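Local atomic coordinates of dihydropteroate synthase (Clostridioides difficile, PDB entry 6PZ2), a protein that catalyses the condensation of a dihydropterin pyrophosphate with p-aminobenzoate to dihydropteroate, a step of bacterial folate synthesis and the target of sulfonamide drugs. Residues Pro178-Gly183 with Ile206-Ser211; Asp93-Asp98 with Asn112-Leu117. All blocks are in the same frame, centred on the assembly; numbering follows the deposited sequence.

Contact 1 (Pro178-Gly183 with Ile206-Ser211); sequences PGVGFG and ILLGTS. With PT1 (pteroic acid), chain K.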
ATOM      1  N   PRO A 178     -12.891  13.768  -3.370  1.00 31.48           N
ATOM      2  CA  PRO A 178     -12.162  14.843  -4.035  1.00 28.97           C
ATOM      3  C   PRO A 178     -12.092  14.686  -5.553  1.00 29.29           C
ATOM      4  O   PRO A 178     -11.604  15.600  -6.250  1.00 30.17           O
ATOM      5  CB  PRO A 178     -10.743  14.735  -3.472  1.00 30.17           C
ATOM      6  CG  PRO A 178     -10.621  13.254  -3.249  1.00 30.63           C
ATOM      7  CD  PRO A 178     -11.960  12.919  -2.623  1.00 32.20           C
ATOM      8  N   GLY A 179     -12.501  13.534  -6.057  1.00 30.37           N
ATOM      9  CA  GLY A 179     -12.674  13.421  -7.508  1.00 28.74           C
ATOM     10  C   GLY A 179     -11.348  13.311  -8.229  1.00 31.43           C
ATOM     11  O   GLY A 179     -11.060  14.041  -9.178  1.00 28.64           O
ATOM     12  N   VAL A 180     -10.571  12.306  -7.839  1.00 31.98           N
ATOM     13  CA  VAL A 180      -9.299  12.062  -8.524  1.00 32.13           C
ATOM     14  C   VAL A 180      -9.598  11.753  -9.993  1.00 28.75           C
ATOM     15  O   VAL A 180     -10.398  10.903 -10.300  1.00 27.58           O
ATOM     16  CB  VAL A 180      -8.471  10.936  -7.865  1.00 31.03           C
ATOM     17  CG1 VAL A 180      -7.229  10.571  -8.673  1.00 32.53           C
ATOM     18  CG2 VAL A 180      -8.065  11.302  -6.442  1.00 30.69           C
ATOM     19  N   GLY A 181      -8.895  12.415 -10.900  1.00 31.71           N
ATOM     20  CA  GLY A 181      -9.081  12.127 -12.298  1.00 32.54           C
ATOM     21  C   GLY A 181     -10.130  13.009 -12.965  1.00 32.49           C
ATOM     22  O   GLY A 181     -10.343  12.882 -14.181  1.00 34.15           O
ATOM     23  N   PHE A 182     -10.763  13.904 -12.223  1.00 30.87           N
ATOM     24  CA  PHE A 182     -11.849  14.713 -12.771  1.00 30.57           C
ATOM     25  C   PHE A 182     -11.484  16.188 -12.652  1.00 30.89           C
ATOM     26  O   PHE A 182     -11.316  16.712 -11.540  1.00 30.89           O
ATOM     27  CB  PHE A 182     -13.148  14.500 -11.995  1.00 31.54           C
ATOM     28  CG  PHE A 182     -13.801  13.146 -12.104  1.00 34.14           C
ATOM     29  CD1 PHE A 182     -13.536  12.160 -11.165  1.00 28.76           C
ATOM     30  CD2 PHE A 182     -14.760  12.891 -13.074  1.00 31.58           C
ATOM     31  CE1 PHE A 182     -14.184  10.934 -11.223  1.00 33.06           C
ATOM     32  CE2 PHE A 182     -15.390  11.658 -13.144  1.00 32.92           C
ATOM     33  CZ  PHE A 182     -15.117  10.685 -12.203  1.00 32.64           C
ATOM     34  N   GLY A 183     -11.306  16.854 -13.789  1.00 28.13           N
ATOM     35  CA  GLY A 183     -10.971  18.270 -13.725  1.00 28.12           C
ATOM     36  C   GLY A 183      -9.592  18.550 -13.151  1.00 30.13           C
ATOM     37  O   GLY A 183      -9.347  19.615 -12.556  1.00 34.10           O
ATOM     38  N   ILE A 206     -15.098  10.501   4.065  1.00 30.09           N
ATOM     39  CA  ILE A 206     -14.443  10.732   2.757  1.00 28.88           C
ATOM     40  C   ILE A 206     -14.405   9.420   1.981  1.00 27.56           C
ATOM     41  O   ILE A 206     -14.157   8.348   2.557  1.00 26.70           O
ATOM     42  CB  ILE A 206     -13.028  11.304   2.964  1.00 32.92           C
ATOM     43  CG1 ILE A 206     -13.108  12.673   3.646  1.00 37.77           C
ATOM     44  CG2 ILE A 206     -12.235  11.370   1.664  1.00 31.82           C
ATOM     45  CD1 ILE A 206     -11.817  13.095   4.306  1.00 48.78           C
ATOM     46  N   LEU A 207     -14.663   9.535   0.682  1.00 25.01           N
ATOM     47  CA  LEU A 207     -14.592   8.444  -0.236  1.00 25.19           C
ATOM     48  C   LEU A 207     -13.541   8.768  -1.294  1.00 28.69           C
ATOM     49  O   LEU A 207     -13.475   9.912  -1.780  1.00 24.56           O
ATOM     50  CB  LEU A 207     -15.962   8.202  -0.874  1.00 29.84           C
ATOM     51  CG  LEU A 207     -16.098   6.960  -1.754  1.00 31.69           C
ATOM     52  CD1 LEU A 207     -17.538   6.473  -1.768  1.00 39.82           C
ATOM     53  CD2 LEU A 207     -15.662   7.250  -3.171  1.00 35.93           C
ATOM     54  N   LEU A 208     -12.747   7.751  -1.621  1.00 27.04           N
ATOM     55  CA  LEU A 208     -11.651   7.951  -2.593  1.00 30.50           C
ATOM     56  C   LEU A 208     -11.755   6.917  -3.711  1.00 27.43           C
ATOM     57  O   LEU A 208     -11.976   5.718  -3.468  1.00 28.49           O
ATOM     58  CB  LEU A 208     -10.300   7.852  -1.870  1.00 28.36           C
ATOM     59  CG  LEU A 208      -9.085   7.965  -2.775  1.00 30.64           C
ATOM     60  CD1 LEU A 208      -9.023   9.362  -3.369  1.00 32.24           C
ATOM     61  CD2 LEU A 208      -7.792   7.647  -2.028  1.00 33.58           C
ATOM     62  N   GLY A 209     -11.556   7.383  -4.941  1.00 28.03           N
ATOM     63  CA  GLY A 209     -11.447   6.454  -6.037  1.00 30.31           C
ATOM     64  C   GLY A 209     -10.283   6.767  -6.962  1.00 32.79           C
ATOM     65  O   GLY A 209     -10.240   7.848  -7.546  1.00 32.65           O
ATOM     66  N   THR A 210      -9.372   5.805  -7.092  1.00 31.06           N
ATOM     67  CA  THR A 210      -8.154   5.933  -7.926  1.00 33.46           C
ATOM     68  C   THR A 210      -7.976   4.711  -8.824  1.00 29.94           C
ATOM     69  O   THR A 210      -7.201   4.749  -9.775  1.00 30.59           O
ATOM     70  CB  THR A 210      -6.878   6.055  -7.082  1.00 31.13           C
ATOM     71  OG1 THR A 210      -6.699   4.830  -6.363  1.00 36.40           O
ATOM     72  CG2 THR A 210      -6.940   7.219  -6.122  1.00 30.40           C
ATOM     73  N   SER A 211      -8.704   3.645  -8.506  1.00 28.56           N
ATOM     74  CA  SER A 211      -8.473   2.332  -9.062  1.00 27.41           C
ATOM     75  C   SER A 211      -8.336   2.410 -10.582  1.00 30.41           C
ATOM     76  O   SER A 211      -9.226   2.845 -11.280  1.00 32.53           O
ATOM     77  CB  SER A 211      -9.576   1.399  -8.663  1.00 29.63           C
ATOM     78  OG  SER A 211      -9.301   0.088  -9.127  1.00 30.68           O
TER
HETATM   79  C2  PT1 K 310     -14.599   8.358  -8.145  1.00 26.79           C
HETATM   80  C3  PT1 K 310     -15.166   7.800  -9.361  1.00 29.36           C
HETATM   81  C5  PT1 K 310     -16.608   7.556  -9.294  1.00 27.84           C
HETATM   82  N6  PT1 K 310     -14.469   7.488 -10.486  1.00 31.44           N
HETATM   83  C7  PT1 K 310     -16.688   8.408  -7.105  1.00 32.60           C
HETATM   84  N9  PT1 K 310     -17.278   7.891  -8.192  1.00 31.81           N
HETATM   85  C10 PT1 K 310     -15.108   6.990 -11.557  1.00 29.42           C
HETATM   86  N11 PT1 K 310     -17.402   8.699  -6.002  1.00 31.28           N
HETATM   87  C12 PT1 K 310     -16.494   6.793 -11.514  1.00 29.46           C
HETATM   88  C21 PT1 K 310      -8.609   8.361 -15.618  1.00 35.54           C
HETATM   89  O22 PT1 K 310      -7.978   9.421 -15.487  1.00 40.08           O
HETATM   90  O1  PT1 K 310     -13.288   8.631  -8.054  1.00 32.81           O
HETATM   91  N4  PT1 K 310     -15.369   8.665  -7.082  1.00 33.57           N
HETATM   92  N8  PT1 K 310     -17.205   7.036 -10.388  1.00 31.94           N
HETATM   93  C13 PT1 K 310     -14.322   6.684 -12.814  1.00 32.92           C
HETATM   94  N14 PT1 K 310     -13.727   7.929 -13.285  1.00 29.63           N
HETATM   95  C15 PT1 K 310     -12.524   7.984 -13.895  1.00 31.22           C
HETATM   96  C16 PT1 K 310     -11.873   6.848 -14.392  1.00 30.57           C
HETATM   97  C17 PT1 K 310     -11.887   9.216 -13.970  1.00 31.53           C
HETATM   98  C18 PT1 K 310     -10.620   6.982 -14.984  1.00 34.52           C
HETATM   99  C19 PT1 K 310     -10.632   9.352 -14.557  1.00 31.87           C
HETATM  100  C20 PT1 K 310      -9.994   8.228 -15.054  1.00 34.78           C
HETATM  101  O23 PT1 K 310      -8.067   7.397 -16.162  1.00 33.18           O
HETATM  102  O   HOH W   1     -11.742  10.173  -6.195  1.00 27.90           O
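V180 and L208 carry the apolar part of this contact. V180 CG2 meets L208 CD1 at 3.8 Å, and the two side chains lie obliquely across each other. L208 CG is anti to the backbone N (chi1 177°), and the turn at CG then brings CD1 up to V180. P178 adds its ring from the same segment, with CG against L208 CD1 and CD 3.5 Å from L207 O. V180 CB also rests on G209 O. V192 and L193 of helix 186-195 continue this apolar packing behind P178 and V180.

Water 1 links the two segments. It accepts from V180 N at 2.9 Å and from G209 N at 3.1 Å, and it is hydrogen-bonded to PT1 O1 at 2.9 Å. PT1 O1 also gives a weak hydrogen bond to G209 O. K213 NZ makes a second link: it grips V180 O and G209 O, and it bonds to the ligand as well, so one lysine ties both segments to the pterin.

The fold is a TIM barrel. Strands 174-177 and 207-208 are neighbours that close it, joined by the backbone bond between L207 and L176. Both segments then run on into the pocket at the C-terminal ends of the strands.

Both segments touch the ligand. The F182 ring has PT1 C17 over one face, and its rim atom CZ is 3.3 Å from PT1 N14. L207 CD2 reaches PT1 N11 at 3.6 Å. The type II turn G179-F182, closed by F182 N to G179 O, presents F182. G181 lies in this turn, and its O is 3.6 Å from PT1 C19.

Contact 2 (Asp93-Asp98 with Asn112-Leu117); sequences DTYKAD and NDVWGL. With PT1 (pteroic acid), chain K.
Y95 meets W115 in a T-shaped (edge-to-face) stack. The indole edge comes over one face of the tyrosine, with W115 CD1 3.9 Å from Y95 CG and offset toward the rim. The planes stand at 82°. Y95 CG sits between its backbone N and carbonyl carbon (chi1 52°), and this rotamer sets the ring beside W115 CD1. Y95 CB lies 3.2 Å from D113 OD1, and the tyrosine hydroxyl bonds to E57.

D113 is held by the chain that follows it. OD1 takes W115 N at 2.8 Å in an Asx turn, and OD2 takes L117 N. Both N-H groups come from above the carboxylate plane, OD2's the more steeply. Water 3 joins D113 OD2 to Y95 O.

D93 and N112 run alongside each other toward the ligand, D93 OD2 3.1 Å from PT1 N8. N112 CG is anti to its backbone N (chi1 180°), which carries the amide out to the pterin. OD1 accepts from PT1 N11 at 2.8 Å, and ND2 donates to PT1 N9 at 3.1 Å. D53 also accepts from ND2, which would help fix the amide flip. Water 2 bridges D93 OD1, N112 O and V114 N. V114 CG1 packs against the pterin at PT1 N8.

Neighbouring parallel strands of a beta-alpha-beta unit thus end in loops at the pterin site of a TIM barrel.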
ATOM      1  N   ASP A  93     -24.435   5.056  -9.248  1.00 30.46           N
ATOM      2  CA  ASP A  93     -23.484   5.980  -9.771  1.00 32.95           C
ATOM      3  C   ASP A  93     -24.208   6.738 -10.879  1.00 28.84           C
ATOM      4  O   ASP A  93     -24.174   6.315 -12.011  1.00 29.84           O
ATOM      5  CB  ASP A  93     -22.258   5.247 -10.329  1.00 37.59           C
ATOM      6  CG  ASP A  93     -21.106   6.136 -10.785  1.00 47.12           C
ATOM      7  OD1 ASP A  93     -21.332   7.253 -11.343  1.00 49.08           O
ATOM      8  OD2 ASP A  93     -19.966   5.684 -10.594  1.00 65.01           O
ATOM      9  N   THR A  94     -24.851   7.832 -10.553  1.00 28.72           N
ATOM     10  CA  THR A  94     -25.510   8.630 -11.593  1.00 30.91           C
ATOM     11  C   THR A  94     -25.469  10.102 -11.167  1.00 29.85           C
ATOM     12  O   THR A  94     -25.555  10.375  -9.972  1.00 29.39           O
ATOM     13  CB  THR A  94     -26.978   8.212 -11.786  1.00 30.83           C
ATOM     14  OG1 THR A  94     -27.508   8.921 -12.903  1.00 30.98           O
ATOM     15  CG2 THR A  94     -27.846   8.521 -10.587  1.00 29.51           C
ATOM     16  N   TYR A  95     -25.384  11.019 -12.128  1.00 28.45           N
ATOM     17  CA  TYR A  95     -25.584  12.416 -11.835  1.00 30.84           C
ATOM     18  C   TYR A  95     -26.979  12.869 -12.278  1.00 33.65           C
ATOM     19  O   TYR A  95     -27.276  14.069 -12.211  1.00 32.64           O
ATOM     20  CB  TYR A  95     -24.544  13.288 -12.542  1.00 32.29           C
ATOM     21  CG  TYR A  95     -24.409  13.058 -14.023  1.00 31.41           C
ATOM     22  CD1 TYR A  95     -25.139  13.792 -14.943  1.00 37.25           C
ATOM     23  CD2 TYR A  95     -23.491  12.145 -14.502  1.00 34.94           C
ATOM     24  CE1 TYR A  95     -24.963  13.622 -16.307  1.00 34.51           C
ATOM     25  CE2 TYR A  95     -23.320  11.937 -15.861  1.00 39.14           C
ATOM     26  CZ  TYR A  95     -24.067  12.670 -16.764  1.00 40.37           C
ATOM     27  OH  TYR A  95     -23.890  12.438 -18.099  1.00 42.25           O
ATOM     28  N   LYS A  96     -27.832  11.945 -12.721  1.00 33.25           N
ATOM     29  CA  LYS A  96     -29.179  12.328 -13.171  1.00 31.99           C
ATOM     30  C   LYS A  96     -30.211  12.020 -12.082  1.00 30.85           C
ATOM     31  O   LYS A  96     -30.324  10.903 -11.591  1.00 31.28           O
ATOM     32  CB  LYS A  96     -29.511  11.618 -14.479  1.00 33.05           C
ATOM     33  CG  LYS A  96     -28.454  11.812 -15.560  1.00 35.06           C
ATOM     34  CD  LYS A  96     -28.849  11.228 -16.882  1.00 35.45           C
ATOM     35  CE  LYS A  96     -27.723  11.221 -17.894  1.00 40.38           C
ATOM     36  NZ  LYS A  96     -26.648  10.259 -17.554  1.00 43.27           N
ATOM     37  N   ALA A  97     -30.993  13.043 -11.753  1.00 29.46           N
ATOM     38  CA  ALA A  97     -31.962  12.998 -10.667  1.00 29.42           C
ATOM     39  C   ALA A  97     -33.062  11.967 -10.948  1.00 30.09           C
ATOM     40  O   ALA A  97     -33.506  11.275 -10.030  1.00 26.03           O
ATOM     41  CB  ALA A  97     -32.527  14.382 -10.461  1.00 32.22           C
ATOM     42  N   ASP A  98     -33.471  11.818 -12.201  1.00 29.40           N
ATOM     43  CA  ASP A  98     -34.550  10.847 -12.541  1.00 34.30           C
ATOM     44  C   ASP A  98     -34.055   9.403 -12.422  1.00 36.06           C
ATOM     45  O   ASP A  98     -34.811   8.525 -11.970  1.00 32.18           O
ATOM     46  CB  ASP A  98     -35.178  11.049 -13.923  1.00 34.11           C
ATOM     47  CG  ASP A  98     -34.225  11.337 -15.072  1.00 42.01           C
ATOM     48  OD1 ASP A  98     -34.726  11.381 -16.183  1.00 44.47           O
ATOM     49  OD2 ASP A  98     -33.002  11.544 -14.870  1.00 43.90           O
ATOM     50  N   ASN A 112     -24.324   8.145  -5.704  1.00 30.67           N
ATOM     51  CA  ASN A 112     -22.993   8.530  -5.954  1.00 27.96           C
ATOM     52  C   ASN A 112     -22.989   9.522  -7.121  1.00 26.84           C
ATOM     53  O   ASN A 112     -22.940   9.107  -8.278  1.00 28.65           O
ATOM     54  CB  ASN A 112     -22.151   7.287  -6.259  1.00 33.38           C
ATOM     55  CG  ASN A 112     -20.699   7.615  -6.542  1.00 38.67           C
ATOM     56  OD1 ASN A 112     -20.243   8.666  -6.105  1.00 34.09           O
ATOM     57  ND2 ASN A 112     -19.994   6.750  -7.269  1.00 40.00           N
ATOM     58  N   ASP A 113     -22.917  10.807  -6.823  1.00 26.86           N
ATOM     59  CA  ASP A 113     -23.026  11.829  -7.880  1.00 28.38           C
ATOM     60  C   ASP A 113     -21.656  12.403  -8.239  1.00 27.42           C
ATOM     61  O   ASP A 113     -21.139  13.224  -7.502  1.00 25.67           O
ATOM     62  CB  ASP A 113     -23.917  12.973  -7.400  1.00 27.10           C
ATOM     63  CG  ASP A 113     -24.233  14.007  -8.468  1.00 30.38           C
ATOM     64  OD1 ASP A 113     -23.607  13.971  -9.545  1.00 30.84           O
ATOM     65  OD2 ASP A 113     -25.148  14.810  -8.226  1.00 28.52           O
ATOM     66  N   VAL A 114     -21.154  12.086  -9.423  1.00 30.33           N
ATOM     67  CA  VAL A 114     -19.833  12.551  -9.856  1.00 32.17           C
ATOM     68  C   VAL A 114     -19.872  14.003 -10.330  1.00 32.21           C
ATOM     69  O   VAL A 114     -18.845  14.473 -10.819  1.00 32.89           O
ATOM     70  CB  VAL A 114     -19.218  11.677 -10.963  1.00 34.64           C
ATOM     71  CG1 VAL A 114     -19.034  10.230 -10.507  1.00 33.45           C
ATOM     72  CG2 VAL A 114     -20.007  11.754 -12.264  1.00 35.73           C
ATOM     73  N   TRP A 115     -20.995  14.693 -10.194  1.00 29.65           N
ATOM     74  CA  TRP A 115     -21.023  16.158 -10.373  1.00 30.87           C
ATOM     75  C   TRP A 115     -21.425  16.876  -9.083  1.00 30.41           C
ATOM     76  O   TRP A 115     -21.567  18.085  -9.054  1.00 32.22           O
ATOM     77  CB  TRP A 115     -21.944  16.518 -11.535  1.00 31.96           C
ATOM     78  CG  TRP A 115     -21.210  16.424 -12.828  1.00 28.98           C
ATOM     79  CD1 TRP A 115     -21.281  15.447 -13.775  1.00 31.64           C
ATOM     80  CD2 TRP A 115     -20.218  17.354 -13.274  1.00 31.12           C
ATOM     81  NE1 TRP A 115     -20.406  15.719 -14.802  1.00 33.80           N
ATOM     82  CE2 TRP A 115     -19.736  16.878 -14.513  1.00 31.76           C
ATOM     83  CE3 TRP A 115     -19.697  18.534 -12.736  1.00 35.70           C
ATOM     84  CZ2 TRP A 115     -18.742  17.543 -15.221  1.00 36.52           C
ATOM     85  CZ3 TRP A 115     -18.743  19.213 -13.461  1.00 36.31           C
ATOM     86  CH2 TRP A 115     -18.278  18.721 -14.680  1.00 38.11           C
ATOM     87  N   GLY A 116     -21.567  16.143  -7.987  1.00 30.92           N
ATOM     88  CA  GLY A 116     -21.664  16.789  -6.689  1.00 32.04           C
ATOM     89  C   GLY A 116     -22.854  17.736  -6.602  1.00 31.85           C
ATOM     90  O   GLY A 116     -22.759  18.812  -6.007  1.00 30.29           O
ATOM     91  N   LEU A 117     -23.957  17.262  -7.179  1.00 29.41           N
ATOM     92  CA  LEU A 117     -25.271  17.838  -7.166  1.00 29.42           C
ATOM     93  C   LEU A 117     -25.327  18.991  -8.174  1.00 27.69           C
ATOM     94  O   LEU A 117     -26.316  19.664  -8.169  1.00 31.25           O
ATOM     95  CB  LEU A 117     -25.676  18.355  -5.786  1.00 27.76           C
ATOM     96  CG  LEU A 117     -25.542  17.370  -4.635  1.00 32.60           C
ATOM     97  CD1 LEU A 117     -25.946  18.036  -3.341  1.00 30.59           C
ATOM     98  CD2 LEU A 117     -26.384  16.131  -4.866  1.00 33.44           C
TER
HETATM   99  C2  PT1 K 310     -14.599   8.358  -8.145  1.00 26.79           C
HETATM  100  C3  PT1 K 310     -15.166   7.800  -9.361  1.00 29.36           C
HETATM  101  C5  PT1 K 310     -16.608   7.556  -9.294  1.00 27.84           C
HETATM  102  N6  PT1 K 310     -14.469   7.488 -10.486  1.00 31.44           N
HETATM  103  C7  PT1 K 310     -16.688   8.408  -7.105  1.00 32.60           C
HETATM  104  N9  PT1 K 310     -17.278   7.891  -8.192  1.00 31.81           N
HETATM  105  C10 PT1 K 310     -15.108   6.990 -11.557  1.00 29.42           C
HETATM  106  N11 PT1 K 310     -17.402   8.699  -6.002  1.00 31.28           N
HETATM  107  C12 PT1 K 310     -16.494   6.793 -11.514  1.00 29.46           C
HETATM  108  C21 PT1 K 310      -8.609   8.361 -15.618  1.00 35.54           C
HETATM  109  O22 PT1 K 310      -7.978   9.421 -15.487  1.00 40.08           O
HETATM  110  O1  PT1 K 310     -13.288   8.631  -8.054  1.00 32.81           O
HETATM  111  N4  PT1 K 310     -15.369   8.665  -7.082  1.00 33.57           N
HETATM  112  N8  PT1 K 310     -17.205   7.036 -10.388  1.00 31.94           N
HETATM  113  C13 PT1 K 310     -14.322   6.684 -12.814  1.00 32.92           C
HETATM  114  N14 PT1 K 310     -13.727   7.929 -13.285  1.00 29.63           N
HETATM  115  C15 PT1 K 310     -12.524   7.984 -13.895  1.00 31.22           C
HETATM  116  C16 PT1 K 310     -11.873   6.848 -14.392  1.00 30.57           C
HETATM  117  C17 PT1 K 310     -11.887   9.216 -13.970  1.00 31.53           C
HETATM  118  C18 PT1 K 310     -10.620   6.982 -14.984  1.00 34.52           C
HETATM  119  C19 PT1 K 310     -10.632   9.352 -14.557  1.00 31.87           C
HETATM  120  C20 PT1 K 310      -9.994   8.228 -15.054  1.00 34.78           C
HETATM  121  O23 PT1 K 310      -8.067   7.397 -16.162  1.00 33.18           O
HETATM  122  O   HOH W   2     -22.361   9.806 -10.770  1.00 34.16           O
HETATM  123  O   HOH W   3     -25.981  16.211 -10.570  1.00 30.83           O

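Overall arrangement
Contact 2 and contact 1 approach one pteroic acid from different parts of the barrel wall. Their centres are about 15 Å apart. Along the chain both segments of contact 2 come first. The strands of contact 2, 90-93 and 110-113, are adjacent; strand 133-137 separates 110-113 from 174-177. The contacts meet beside the ligand, where F182 CZ packs against V114 CG1 at 4.3 Å. The pterin is shared: contact 2 holds its N9/N11 edge and contact 1 the O1 side. D177, K213 and S214 add further hydrogen bonds. F182 and G181 of contact 1 also reach the pteroate's aminobenzoate half.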